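Local coordinates for protein SAM-dependent methyltransferase (Streptococcus pneumoniae, PDB 3KR9) that probably transfers a methyl group from S-adenosylmethionine to N1 of an adenine, position 22, in tRNA, at residues Q15-L20 and Q84-T89; L29-V34 and H62-K67; S41-E46 and Q69-N74; V112-L117 and I152-A157; N120-D125 and D166-P171. One frame throughout, in Å; residues are numbered along the deposited sequence.

Contact 1 (Q15-L20 and Q84-T89)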
# COMPACT_ATOMS: atom_id res chain seq x y z
N GLN A 15 4.71 8.30 15.45
CA GLN A 15 5.87 8.81 16.18
C GLN A 15 6.20 7.82 17.24
O GLN A 15 5.30 7.34 17.93
CB GLN A 15 5.52 10.19 16.84
CG GLN A 15 6.62 10.70 17.76
CD GLN A 15 7.83 11.16 16.98
OE1 GLN A 15 7.69 11.77 15.93
NE2 GLN A 15 9.03 10.85 17.47
N GLY A 16 7.47 7.49 17.40
CA GLY A 16 7.86 6.47 18.40
C GLY A 16 7.70 5.01 17.95
O GLY A 16 8.03 4.12 18.70
N ALA A 17 7.20 4.76 16.74
CA ALA A 17 7.00 3.34 16.29
C ALA A 17 8.25 2.51 16.25
O ALA A 17 9.41 2.99 16.07
CB ALA A 17 6.30 3.31 14.87
N ILE A 18 8.05 1.21 16.42
CA ILE A 18 9.03 0.24 15.95
C ILE A 18 8.49 -0.27 14.61
O ILE A 18 7.36 -0.76 14.55
CB ILE A 18 9.17 -0.91 16.94
CG1 ILE A 18 9.85 -0.42 18.24
CG2 ILE A 18 9.98 -2.05 16.30
CD1 ILE A 18 10.33 -1.56 19.11
N LEU A 19 9.27 -0.11 13.52
CA LEU A 19 8.75 -0.31 12.15
C LEU A 19 9.25 -1.59 11.51
O LEU A 19 10.46 -1.86 11.54
CB LEU A 19 9.19 0.87 11.28
CG LEU A 19 8.88 0.93 9.76
CD1 LEU A 19 7.40 0.95 9.39
CD2 LEU A 19 9.68 2.03 8.94
N LEU A 20 8.36 -2.34 10.85
CA LEU A 20 8.85 -3.34 9.89
C LEU A 20 8.56 -2.81 8.49
O LEU A 20 7.41 -2.51 8.19
CB LEU A 20 8.15 -4.72 10.10
CG LEU A 20 8.29 -5.69 8.92
CD1 LEU A 20 9.81 -6.14 8.83
CD2 LEU A 20 7.38 -6.94 9.04
N GLN A 84 8.18 -6.68 18.88
CA GLN A 84 7.35 -5.51 19.28
C GLN A 84 7.11 -4.51 18.18
O GLN A 84 7.01 -3.31 18.44
CB GLN A 84 8.06 -4.72 20.37
CG GLN A 84 8.68 -5.59 21.39
CD GLN A 84 7.87 -5.63 22.62
OE1 GLN A 84 6.81 -6.27 22.67
NE2 GLN A 84 8.33 -4.93 23.64
N VAL A 85 7.03 -4.99 16.95
CA VAL A 85 6.71 -4.11 15.83
C VAL A 85 5.34 -3.48 16.06
O VAL A 85 4.40 -4.19 16.35
CB VAL A 85 6.79 -4.94 14.54
CG1 VAL A 85 6.08 -4.26 13.33
CG2 VAL A 85 8.26 -5.22 14.25
N SER A 86 5.21 -2.17 15.90
CA SER A 86 3.90 -1.52 16.07
C SER A 86 3.34 -1.04 14.73
O SER A 86 2.14 -0.79 14.61
CB SER A 86 3.98 -0.33 17.07
OG SER A 86 4.96 0.63 16.63
N VAL A 87 4.20 -0.89 13.73
CA VAL A 87 3.78 -0.38 12.39
C VAL A 87 4.50 -1.20 11.29
O VAL A 87 5.65 -1.52 11.46
CB VAL A 87 4.15 1.12 12.21
CG1 VAL A 87 3.72 1.69 10.85
CG2 VAL A 87 3.55 1.98 13.36
N ILE A 88 3.80 -1.54 10.20
CA ILE A 88 4.35 -2.25 9.09
C ILE A 88 3.97 -1.44 7.85
O ILE A 88 2.83 -0.97 7.72
CB ILE A 88 3.78 -3.69 8.99
CG1 ILE A 88 4.18 -4.55 10.21
CG2 ILE A 88 4.29 -4.39 7.74
CD1 ILE A 88 3.35 -5.89 10.24
N THR A 89 4.97 -1.20 7.00
CA THR A 89 4.77 -0.58 5.72
C THR A 89 5.04 -1.69 4.70
O THR A 89 5.99 -2.45 4.90
CB THR A 89 5.82 0.57 5.51
OG1 THR A 89 7.11 0.13 5.92
CG2 THR A 89 5.49 1.80 6.45
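With a chi1 of 56°, Ser86 carries OG between its own backbone N and carbonyl carbon, and from there the hydroxyl reaches across to segment 15-20, where Ile18 N donates to Ser86 OG over 3.2 Å. In Ile18, CG1 stands anti to the carbonyl carbon (chi1 -69°), and CD1 reaches Gln84 O and CB. The same residue offers its carbonyl to two donors. Ile18 O accepts from Ser86 N at 2.9 Å, within the carbonyl plane, and from Val87 N at 3.3 Å, tilted out of it, so one carbonyl serves two successive amides. From there the parallel pairing continues: Leu20 N donates to Val87 O, and Thr89 N to Leu20 O. On one face of the sheet the side chains of Leu19 and Val87 meet, and Ala17 CB presses against Val87 CG2 at 3.4 Å, tighter than usual for two methyl groups. Leu19 CD1 also lies 3.6 Å from Thr89 CG2, the two side chains crossing nearly at right angles; the Thr89 hydroxyl is bonded to Asp21. On the other face Leu20 and Ile88 run side by side, with Leu20 CB 3.9 Å from Val85 CG1 and Phe79 beyond. Strands 17-22 and 87-93 thus join in parallel as neighbours in the interior of the Rossmann-like sheet, where the chain switches from one half of the sheet to the other.

Contact 2 (L29-V34 and H62-K67)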
# COMPACT_ATOMS: atom_id res chain seq x y z
N LEU A 29 13.80 4.23 3.58
CA LEU A 29 12.67 4.67 4.42
C LEU A 29 12.97 4.53 5.93
O LEU A 29 12.92 5.53 6.70
CB LEU A 29 11.38 3.97 3.98
CG LEU A 29 10.17 4.12 4.90
CD1 LEU A 29 9.72 5.60 4.82
CD2 LEU A 29 9.03 3.15 4.40
N PRO A 30 13.30 3.32 6.39
CA PRO A 30 13.70 3.23 7.79
C PRO A 30 14.91 4.11 8.19
O PRO A 30 14.91 4.69 9.30
CB PRO A 30 14.01 1.72 8.00
CG PRO A 30 14.03 1.12 6.59
CD PRO A 30 13.25 2.01 5.70
N ILE A 31 15.94 4.18 7.35
CA ILE A 31 17.07 5.04 7.62
C ILE A 31 16.64 6.50 7.83
O ILE A 31 16.95 7.11 8.86
CB ILE A 31 18.15 4.92 6.54
CG1 ILE A 31 18.81 3.53 6.60
CG2 ILE A 31 19.18 6.11 6.67
CD1 ILE A 31 19.80 3.22 5.42
N GLU A 32 15.89 7.02 6.89
CA GLU A 32 15.32 8.32 6.99
C GLU A 32 14.51 8.56 8.28
O GLU A 32 14.66 9.61 8.92
CB GLU A 32 14.38 8.52 5.80
CG GLU A 32 13.60 9.81 5.94
CD GLU A 32 14.50 11.08 5.83
OE1 GLU A 32 15.62 11.00 5.29
OE2 GLU A 32 14.02 12.16 6.26
N LEU A 33 13.59 7.63 8.59
CA LEU A 33 12.74 7.71 9.76
C LEU A 33 13.53 7.71 11.07
O LEU A 33 13.14 8.43 12.04
CB LEU A 33 11.65 6.60 9.77
CG LEU A 33 10.53 6.86 8.71
CD1 LEU A 33 9.60 5.68 8.48
CD2 LEU A 33 9.69 8.08 9.06
N VAL A 34 14.63 6.95 11.14
CA VAL A 34 15.38 6.91 12.38
C VAL A 34 16.19 8.20 12.46
O VAL A 34 16.31 8.81 13.51
CB VAL A 34 16.34 5.77 12.51
CG1 VAL A 34 17.23 5.94 13.75
CG2 VAL A 34 15.58 4.36 12.56
N HIS A 62 25.25 4.43 7.27
CA HIS A 62 24.65 5.42 8.10
C HIS A 62 24.92 5.24 9.59
O HIS A 62 24.49 6.06 10.37
CB HIS A 62 23.16 5.52 7.78
CG HIS A 62 22.90 6.31 6.54
ND1 HIS A 62 23.11 5.79 5.28
CD2 HIS A 62 22.48 7.59 6.36
CE1 HIS A 62 22.79 6.70 4.37
NE2 HIS A 62 22.43 7.81 5.00
N GLY A 63 25.67 4.23 9.97
CA GLY A 63 25.99 4.00 11.39
C GLY A 63 24.78 3.59 12.24
O GLY A 63 24.71 3.93 13.43
N LEU A 64 23.83 2.86 11.67
CA LEU A 64 22.56 2.61 12.38
C LEU A 64 22.31 1.13 12.64
O LEU A 64 21.15 0.69 12.84
CB LEU A 64 21.38 3.19 11.57
CG LEU A 64 21.41 4.72 11.53
CD1 LEU A 64 20.34 5.31 10.56
CD2 LEU A 64 21.32 5.31 13.00
N LYS A 65 23.39 0.34 12.67
CA LYS A 65 23.26 -1.08 12.95
C LYS A 65 22.59 -1.34 14.30
O LYS A 65 21.98 -2.39 14.50
CB LYS A 65 24.61 -1.80 12.87
CG LYS A 65 25.42 -1.37 11.62
CD LYS A 65 26.87 -1.92 11.65
CE LYS A 65 27.90 -0.88 11.16
NZ LYS A 65 29.17 -0.98 11.99
N GLU A 66 22.71 -0.41 15.24
CA GLU A 66 22.06 -0.62 16.55
C GLU A 66 20.55 -0.32 16.52
O GLU A 66 19.84 -0.63 17.46
CB GLU A 66 22.70 0.26 17.64
CG GLU A 66 24.16 -0.10 17.89
CD GLU A 66 24.29 -1.51 18.36
OE1 GLU A 66 23.30 -2.04 18.90
OE2 GLU A 66 25.38 -2.11 18.21
N LYS A 67 20.08 0.31 15.44
CA LYS A 67 18.68 0.75 15.39
C LYS A 67 17.89 0.16 14.23
O LYS A 67 16.66 0.18 14.24
CB LYS A 67 18.60 2.29 15.29
CG LYS A 67 19.28 3.04 16.46
CD LYS A 67 18.70 4.44 16.58
CE LYS A 67 19.08 5.11 17.88
NZ LYS A 67 19.35 4.06 18.87
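This is an apolar contact between helix and loop, in which Ile31 and Val34, one turn apart on helix 28-35, pack against the chain that leads from helix 49-61 into strand 68-72. No hydrogen bond crosses it; methyl groups and one flat ring do the work. Ile31 sets CG2 over a face of the His62 imidazole, a CH-pi contact with the methyl 3.8 Å from the ring centroid and 20° off the normal, displaced so that His62 CD2 is the nearest ring atom at 3.6 Å. The rotation of the ring is further fixed by His62 ND1, which is bonded to Asn58 O in the preceding helix. Gly63 then ends helix 49-61 in a Schellman motif, its positive phi turning the chain so that Leu64 points at the flank of helix 28-35. There Leu64 divides its branches: CD1 lies 4.1 Å from Ile31 CG2, while CD2 lies 4.2 Å from Val34 CG1. Both helices lie beside strand 39-46 in the Rossmann-like fold. Val34, whose CG1 stands anti to the backbone N (chi1 171°), extends that methyl to the aliphatic run of Lys67, touching CD at 3.5 Å. Val34 also rests on Ile39, and the backbone of Lys67 is bonded to Ala42.

Contact 3 (S41-E46 and Q69-N74)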
# COMPACT_ATOMS: atom_id res chain seq x y z
N SER A 41 13.23 2.55 16.07
CA SER A 41 14.03 1.49 15.47
C SER A 41 13.20 0.78 14.43
O SER A 41 12.00 0.99 14.34
CB SER A 41 14.49 0.50 16.50
OG SER A 41 13.37 -0.14 17.10
N ALA A 42 13.85 -0.07 13.65
CA ALA A 42 13.18 -0.69 12.53
C ALA A 42 13.83 -2.02 12.16
O ALA A 42 14.93 -2.38 12.65
CB ALA A 42 13.12 0.26 11.33
N ILE A 43 13.07 -2.81 11.42
CA ILE A 43 13.52 -4.00 10.79
C ILE A 43 13.19 -3.75 9.31
O ILE A 43 12.10 -3.30 9.01
CB ILE A 43 12.75 -5.24 11.32
CG1 ILE A 43 13.13 -5.48 12.78
CG2 ILE A 43 13.12 -6.45 10.55
CD1 ILE A 43 12.13 -6.37 13.51
N ALA A 44 14.15 -3.99 8.41
CA ALA A 44 13.97 -3.95 6.97
C ALA A 44 14.03 -5.41 6.47
O ALA A 44 15.09 -6.03 6.52
CB ALA A 44 15.13 -3.12 6.30
N GLY A 45 12.91 -5.93 5.97
CA GLY A 45 12.87 -7.30 5.47
C GLY A 45 13.20 -7.29 4.00
O GLY A 45 12.78 -6.41 3.30
N GLU A 46 13.99 -8.27 3.54
CA GLU A 46 14.32 -8.38 2.14
C GLU A 46 14.28 -9.89 1.75
O GLU A 46 14.86 -10.71 2.45
CB GLU A 46 15.77 -7.88 1.88
CG GLU A 46 16.05 -6.43 2.30
CD GLU A 46 15.32 -5.42 1.44
OE1 GLU A 46 14.72 -5.82 0.41
OE2 GLU A 46 15.33 -4.19 1.79
N GLN A 69 17.72 -3.43 12.01
CA GLN A 69 18.09 -4.80 11.62
C GLN A 69 17.62 -5.05 10.23
O GLN A 69 16.51 -4.60 9.83
CB GLN A 69 17.47 -5.84 12.55
CG GLN A 69 17.99 -5.77 13.99
CD GLN A 69 17.11 -6.58 14.91
OE1 GLN A 69 17.23 -7.82 14.99
NE2 GLN A 69 16.15 -5.91 15.52
N VAL A 70 18.45 -5.79 9.48
CA VAL A 70 18.12 -6.18 8.11
C VAL A 70 18.06 -7.72 8.11
O VAL A 70 18.98 -8.39 8.59
CB VAL A 70 19.16 -5.72 7.07
CG1 VAL A 70 18.63 -6.01 5.61
CG2 VAL A 70 19.49 -4.23 7.27
N ARG A 71 16.94 -8.25 7.63
CA ARG A 71 16.74 -9.68 7.70
C ARG A 71 16.36 -10.21 6.34
O ARG A 71 15.58 -9.54 5.59
CB ARG A 71 15.64 -9.99 8.73
CG ARG A 71 16.02 -9.64 10.15
CD ARG A 71 14.83 -9.84 11.08
NE ARG A 71 15.22 -9.64 12.48
CZ ARG A 71 14.33 -9.62 13.48
NH1 ARG A 71 13.05 -9.83 13.21
NH2 ARG A 71 14.72 -9.43 14.74
N LEU A 72 16.92 -11.39 6.01
CA LEU A 72 16.69 -12.05 4.76
C LEU A 72 15.53 -13.04 5.00
O LEU A 72 15.73 -14.00 5.72
CB LEU A 72 17.96 -12.86 4.41
CG LEU A 72 17.77 -13.69 3.17
CD1 LEU A 72 17.60 -12.71 1.96
CD2 LEU A 72 18.98 -14.68 3.01
N ALA A 73 14.35 -12.76 4.46
CA ALA A 73 13.15 -13.57 4.76
C ALA A 73 12.02 -13.05 3.92
O ALA A 73 12.04 -11.87 3.48
CB ALA A 73 12.77 -13.50 6.24
N ASN A 74 11.08 -13.92 3.63
CA ASN A 74 9.98 -13.51 2.76
C ASN A 74 8.82 -12.91 3.55
O ASN A 74 8.26 -13.56 4.46
CB ASN A 74 9.47 -14.70 2.01
CG ASN A 74 8.42 -14.33 1.01
OD1 ASN A 74 8.58 -13.40 0.18
ND2 ASN A 74 7.34 -15.07 1.03
O HOH W 1 15.72 -3.02 14.91
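The guanidinium of Arg71 has the CD1 methyl of Ile43 over one face, 3.6 Å from NH1, while its nitrogens hold polar partners. Arg71 NH2 donates to Gln69 OE1 at 3.0 Å, but neither group is ideally placed: the oxygen is tilted out of the guanidinium plane, and the donor stands 43° out of the plane of the amide carbonyl. Arg71 NH1 turns to Ala78 O and to the carboxylate of Asp83, so the group is held from two directions while the isoleucine lies against it. The chain of Arg71 is extended from CG to NE, and Ile43 CG2 meets its CD at 3.8 Å, an apolar contact along the stem of a charged side chain. The Gln69 amide lies alongside Ile43, and its NE2 donates to a water that in turn donates to Ala42 O.

Beneath these side chains strands 39-46 and 68-72 run parallel, the two strands of a beta-alpha-beta unit connected by helix 49-61 at one edge of the Rossmann-like sheet. Five backbone bonds alternate between them. Ala44 N to Gln69 O (2.8 Å) and Glu46 N to Arg71 O are nearly aligned with their carbonyls, whereas Ala73 N approaches Glu46 O from above the carbonyl plane as the outer strand ends.

On the face away from Arg71, Val70 CG1 touches Ala44 O at 3.7 Å, and Val70 and Glu46 both pack on Ala55 of the crossover helix. Leu72 reaches back to the adjoining strand, its CD1 lying 3.4 Å from Glu46 O.

Contact 4 (V112-L117 and I152-A157)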
# COMPACT_ATOMS: atom_id res chain seq x y z
N VAL A 112 0.08 -5.59 16.14
CA VAL A 112 0.59 -4.46 15.35
C VAL A 112 -0.50 -3.42 15.33
O VAL A 112 -1.63 -3.79 15.09
CB VAL A 112 0.97 -4.95 13.91
CG1 VAL A 112 1.39 -3.79 12.99
CG2 VAL A 112 2.10 -6.00 14.00
N GLU A 113 -0.19 -2.13 15.62
CA GLU A 113 -1.23 -1.09 15.68
C GLU A 113 -1.71 -0.73 14.28
O GLU A 113 -2.91 -0.51 14.02
CB GLU A 113 -0.71 0.21 16.37
CG GLU A 113 -0.08 -0.00 17.75
CD GLU A 113 0.74 1.20 18.22
OE1 GLU A 113 0.93 2.17 17.47
OE2 GLU A 113 1.23 1.15 19.36
N ARG A 114 -0.75 -0.65 13.36
CA ARG A 114 -1.05 -0.03 12.10
C ARG A 114 -0.23 -0.65 10.91
O ARG A 114 0.94 -1.01 11.07
CB ARG A 114 -0.79 1.47 12.25
CG ARG A 114 -1.00 2.26 10.95
CD ARG A 114 -0.72 3.77 11.22
NE ARG A 114 -1.87 4.40 11.90
CZ ARG A 114 -2.03 5.72 11.94
NH1 ARG A 114 -1.11 6.49 11.39
NH2 ARG A 114 -3.09 6.26 12.55
N LEU A 115 -0.91 -0.79 9.78
CA LEU A 115 -0.35 -1.24 8.53
C LEU A 115 -0.52 -0.11 7.57
O LEU A 115 -1.60 0.46 7.48
CB LEU A 115 -1.15 -2.40 7.97
CG LEU A 115 -1.04 -3.83 8.48
CD1 LEU A 115 -0.56 -4.05 9.91
CD2 LEU A 115 -2.35 -4.61 8.10
N ILE A 116 0.55 0.20 6.83
CA ILE A 116 0.46 1.20 5.80
C ILE A 116 0.79 0.52 4.50
O ILE A 116 1.88 0.03 4.32
CB ILE A 116 1.44 2.40 6.09
CG1 ILE A 116 1.30 2.88 7.54
CG2 ILE A 116 1.29 3.53 5.06
CD1 ILE A 116 2.39 3.82 8.01
N LEU A 117 -0.15 0.54 3.57
CA LEU A 117 -0.06 -0.26 2.40
C LEU A 117 -0.16 0.59 1.16
O LEU A 117 -1.10 1.38 1.01
CB LEU A 117 -1.18 -1.32 2.39
CG LEU A 117 -1.41 -2.07 3.70
CD1 LEU A 117 -2.72 -2.92 3.61
CD2 LEU A 117 -0.21 -2.93 4.12
N ILE A 152 -2.35 4.88 -1.24
CA ILE A 152 -1.81 4.44 0.07
C ILE A 152 -3.01 4.17 1.02
O ILE A 152 -3.87 5.05 1.21
CB ILE A 152 -0.91 5.56 0.71
CG1 ILE A 152 0.33 5.84 -0.18
CG2 ILE A 152 -0.53 5.23 2.18
CD1 ILE A 152 1.03 7.14 0.18
N LEU A 153 -3.08 2.96 1.61
CA LEU A 153 -4.15 2.59 2.50
C LEU A 153 -3.58 2.44 3.90
O LEU A 153 -2.57 1.74 4.08
CB LEU A 153 -4.76 1.25 2.10
CG LEU A 153 -5.71 1.20 0.92
CD1 LEU A 153 -5.21 1.99 -0.30
CD2 LEU A 153 -5.94 -0.31 0.57
N VAL A 154 -4.23 3.09 4.87
CA VAL A 154 -3.79 2.96 6.27
C VAL A 154 -4.85 2.12 6.99
O VAL A 154 -6.02 2.36 6.84
CB VAL A 154 -3.70 4.32 7.00
CG1 VAL A 154 -3.02 4.12 8.40
CG2 VAL A 154 -2.93 5.42 6.16
N VAL A 155 -4.43 1.16 7.80
CA VAL A 155 -5.32 0.11 8.21
C VAL A 155 -5.02 -0.18 9.64
O VAL A 155 -3.84 -0.15 10.07
CB VAL A 155 -5.03 -1.20 7.39
CG1 VAL A 155 -5.91 -2.35 7.89
CG2 VAL A 155 -5.21 -0.92 5.87
N GLU A 156 -6.08 -0.44 10.41
CA GLU A 156 -5.87 -0.87 11.78
C GLU A 156 -6.90 -1.97 12.03
O GLU A 156 -7.78 -2.16 11.20
CB GLU A 156 -6.05 0.33 12.74
CG GLU A 156 -5.06 1.45 12.36
CD GLU A 156 -5.14 2.70 13.25
OE1 GLU A 156 -6.18 2.93 13.89
OE2 GLU A 156 -4.14 3.43 13.33
N ALA A 157 -6.78 -2.69 13.13
CA ALA A 157 -7.67 -3.83 13.43
C ALA A 157 -9.06 -3.32 13.65
O ALA A 157 -9.24 -2.33 14.37
CB ALA A 157 -7.16 -4.55 14.74
O HOH W 2 -4.81 -1.39 15.53
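Arg114 and Glu156 form a salt bridge at one end of this antiparallel pair, the arginine gripping a single oxygen side-on with two nitrogens. Arg114 NE lies 2.9 Å from Glu156 OE2 and meets it on the anti side, while Arg114 NH2 comes to the same oxygen at 3.1 Å from above the carboxylate plane. The oxygen lies in the guanidinium plane, yet the two flat groups are turned 35° apart. A bend at chi3 (-79°) in the arginine brings NE round to this partner. One face of the guanidinium lies over Val154 CG1, which is 3.7 Å from Arg114 CD, and NH1 is bonded to Phe12 O. Behind this group the strands are laced by paired backbone bonds, at Leu115 with Val155 and at Leu117 with Leu153. Between them Ile116 and Val154 form a non-hydrogen-bonded pair, and Ile116 CG2 meets Ile152 CG2 at 3.8 Å. On the opposite face Leu117 CD1 packs on Val155 CG2 at 3.9 Å, and both residues touch Leu130 of helix 123-132. Strand 114-119 also bonds to strand 87-93 in parallel, so the direction reverses here, as in the seven-stranded sheet of order 3-2-1-4-5-7-6 of class I methyltransferases.

Contact 5 (N120-D125 and D166-P171)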
# COMPACT_ATOMS: atom_id res chain seq x y z
N ASN A 120 0.40 -1.25 -5.96
CA ASN A 120 0.56 -0.63 -7.26
C ASN A 120 -0.66 -0.83 -8.13
O ASN A 120 -0.80 -0.17 -9.16
CB ASN A 120 1.79 -1.17 -7.98
CG ASN A 120 3.06 -0.60 -7.43
OD1 ASN A 120 3.06 0.43 -6.72
ND2 ASN A 120 4.15 -1.26 -7.76
N ASN A 121 -1.53 -1.76 -7.73
CA ASN A 121 -2.72 -2.16 -8.53
C ASN A 121 -3.64 -3.06 -7.70
O ASN A 121 -3.32 -3.40 -6.55
CB ASN A 121 -2.28 -2.90 -9.83
CG ASN A 121 -1.46 -4.18 -9.52
OD1 ASN A 121 -1.82 -4.99 -8.65
ND2 ASN A 121 -0.35 -4.34 -10.20
N ARG A 122 -4.77 -3.43 -8.26
CA ARG A 122 -5.66 -4.41 -7.59
C ARG A 122 -5.99 -3.90 -6.18
O ARG A 122 -6.05 -4.70 -5.23
CB ARG A 122 -5.01 -5.78 -7.46
CG ARG A 122 -4.76 -6.53 -8.79
CD ARG A 122 -5.68 -6.00 -9.87
NE ARG A 122 -6.87 -6.85 -10.01
CZ ARG A 122 -8.13 -6.43 -9.92
NH1 ARG A 122 -8.42 -5.14 -9.68
NH2 ARG A 122 -9.11 -7.32 -10.07
N GLU A 123 -6.16 -2.58 -6.05
CA GLU A 123 -6.44 -1.99 -4.77
C GLU A 123 -7.77 -2.50 -4.24
O GLU A 123 -7.89 -2.81 -3.06
CB GLU A 123 -6.40 -0.47 -4.85
CG GLU A 123 -5.07 0.08 -5.50
CD GLU A 123 -5.17 0.33 -7.01
OE1 GLU A 123 -5.94 -0.35 -7.75
OE2 GLU A 123 -4.45 1.21 -7.48
N ASP A 124 -8.74 -2.63 -5.14
CA ASP A 124 -10.04 -3.16 -4.83
C ASP A 124 -9.96 -4.53 -4.19
O ASP A 124 -10.52 -4.68 -3.11
CB ASP A 124 -11.00 -3.13 -6.05
CG ASP A 124 -10.51 -3.93 -7.25
OD1 ASP A 124 -9.31 -4.21 -7.41
OD2 ASP A 124 -11.36 -4.23 -8.11
N ASP A 125 -9.22 -5.50 -4.80
CA ASP A 125 -9.05 -6.85 -4.19
C ASP A 125 -8.32 -6.78 -2.87
O ASP A 125 -8.59 -7.55 -1.97
CB ASP A 125 -8.26 -7.85 -5.10
CG ASP A 125 -8.85 -7.94 -6.51
OD1 ASP A 125 -10.07 -7.99 -6.62
OD2 ASP A 125 -8.11 -7.92 -7.51
N ASP A 166 -17.10 2.11 -2.41
CA ASP A 166 -15.92 2.24 -1.55
C ASP A 166 -14.84 1.17 -1.87
O ASP A 166 -13.66 1.42 -1.71
CB ASP A 166 -16.33 2.13 -0.09
CG ASP A 166 -17.07 3.39 0.41
OD1 ASP A 166 -17.22 4.36 -0.36
OD2 ASP A 166 -17.52 3.40 1.56
N VAL A 167 -15.25 -0.03 -2.27
CA VAL A 167 -14.28 -1.07 -2.58
C VAL A 167 -13.40 -0.62 -3.76
O VAL A 167 -12.20 -0.80 -3.76
CB VAL A 167 -14.93 -2.47 -2.89
CG1 VAL A 167 -13.94 -3.36 -3.57
CG2 VAL A 167 -15.40 -3.19 -1.59
N ARG A 168 -14.03 0.01 -4.74
CA ARG A 168 -13.36 0.25 -5.98
C ARG A 168 -12.61 1.57 -5.88
O ARG A 168 -11.52 1.69 -6.41
CB ARG A 168 -14.39 0.30 -7.09
CG ARG A 168 -13.81 0.78 -8.40
CD ARG A 168 -12.72 -0.16 -8.96
NE ARG A 168 -11.42 -0.03 -8.28
CZ ARG A 168 -10.29 -0.55 -8.76
NH1 ARG A 168 -10.32 -1.22 -9.89
NH2 ARG A 168 -9.15 -0.41 -8.10
N PHE A 169 -13.19 2.54 -5.20
CA PHE A 169 -12.65 3.91 -5.20
C PHE A 169 -11.95 4.33 -3.92
O PHE A 169 -11.16 5.26 -3.96
CB PHE A 169 -13.75 4.90 -5.59
CG PHE A 169 -14.29 4.63 -6.97
CD1 PHE A 169 -13.45 4.74 -8.09
CD2 PHE A 169 -15.61 4.19 -7.15
CE1 PHE A 169 -13.92 4.46 -9.37
CE2 PHE A 169 -16.10 3.91 -8.44
CZ PHE A 169 -15.26 4.04 -9.55
N GLY A 170 -12.23 3.61 -2.83
CA GLY A 170 -11.68 3.93 -1.50
C GLY A 170 -12.69 4.72 -0.67
O GLY A 170 -13.18 5.75 -1.14
N PRO A 171 -12.97 4.28 0.57
CA PRO A 171 -13.97 5.00 1.39
C PRO A 171 -13.52 6.40 1.73
O PRO A 171 -14.37 7.26 1.91
CB PRO A 171 -14.02 4.20 2.71
CG PRO A 171 -12.72 3.39 2.70
CD PRO A 171 -12.40 3.12 1.26
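Two flat, oppositely charged groups lie stacked here without an N-H pointing from one to the other: the carboxylate of Asp124 and the guanidinium of Arg168 have planes only 2° apart, and Asp124 CG sits 3.7 Å above the centre of the guanidinium. The pair belongs to a salt-bridge network on the protein surface, at the place where the start of helix 123-132 meets the end of helix 164-169. Charge alone links Asp124 OD2 to Arg168 NH1, a long separation of 3.6 Å. The edge of the same guanidinium serves Glu123, whose OE1 lies in its plane and takes a weak bond from Arg168 NH2 at 3.2 Å, with the carboxylate turned 69° from the guanidinium. The other oxygen of Glu123 pairs with Lys184.

The first bond of the Arg168 side chain points away from segment 120-125, and bends at chi2 and chi3 bring the guanidinium back. Asp124 holds CG between its backbone N and carbonyl carbon (chi1 59°), and this turns its carboxylate broadside to the arginine. On its other oxygen, Asp124 OD1, it carries a second charge partner, Arg122 NH1, at 2.6 Å. The aspartate therefore sits between two arginines, and probably offsets the closeness of their like charges. The backbones also meet: Asp124 CA makes a CA-H...O contact of 3.4 Å with Val167 O. Between the side chains, Val167 CG1 lies 3.9 Å from Asp124 CB.

In the fold
Contacts 1, 3 and 4 share one mixed sheet. Contact 3 joins the edge strand 68-72 to strand 39-46, contact 1 pairs strands 17-22 and 87-93, and contact 4 adds the antiparallel strand 148-157 to 114-119. The centres of contacts 1 and 3 lie about 12 Å apart, those of 1 and 4 about 11 Å. Contact 2 packs helix 28-35 beside the first half of the sheet, and along the chain contacts 2 and 3 interlace between the two segments of contact 1. Contacts 4 and 5 follow later and also alternate. Contact 5, about 32 Å from contact 2 centre to centre, joins helices 123-132 and 164-169. Together they tie the Rossmann-like sheet to helices around it.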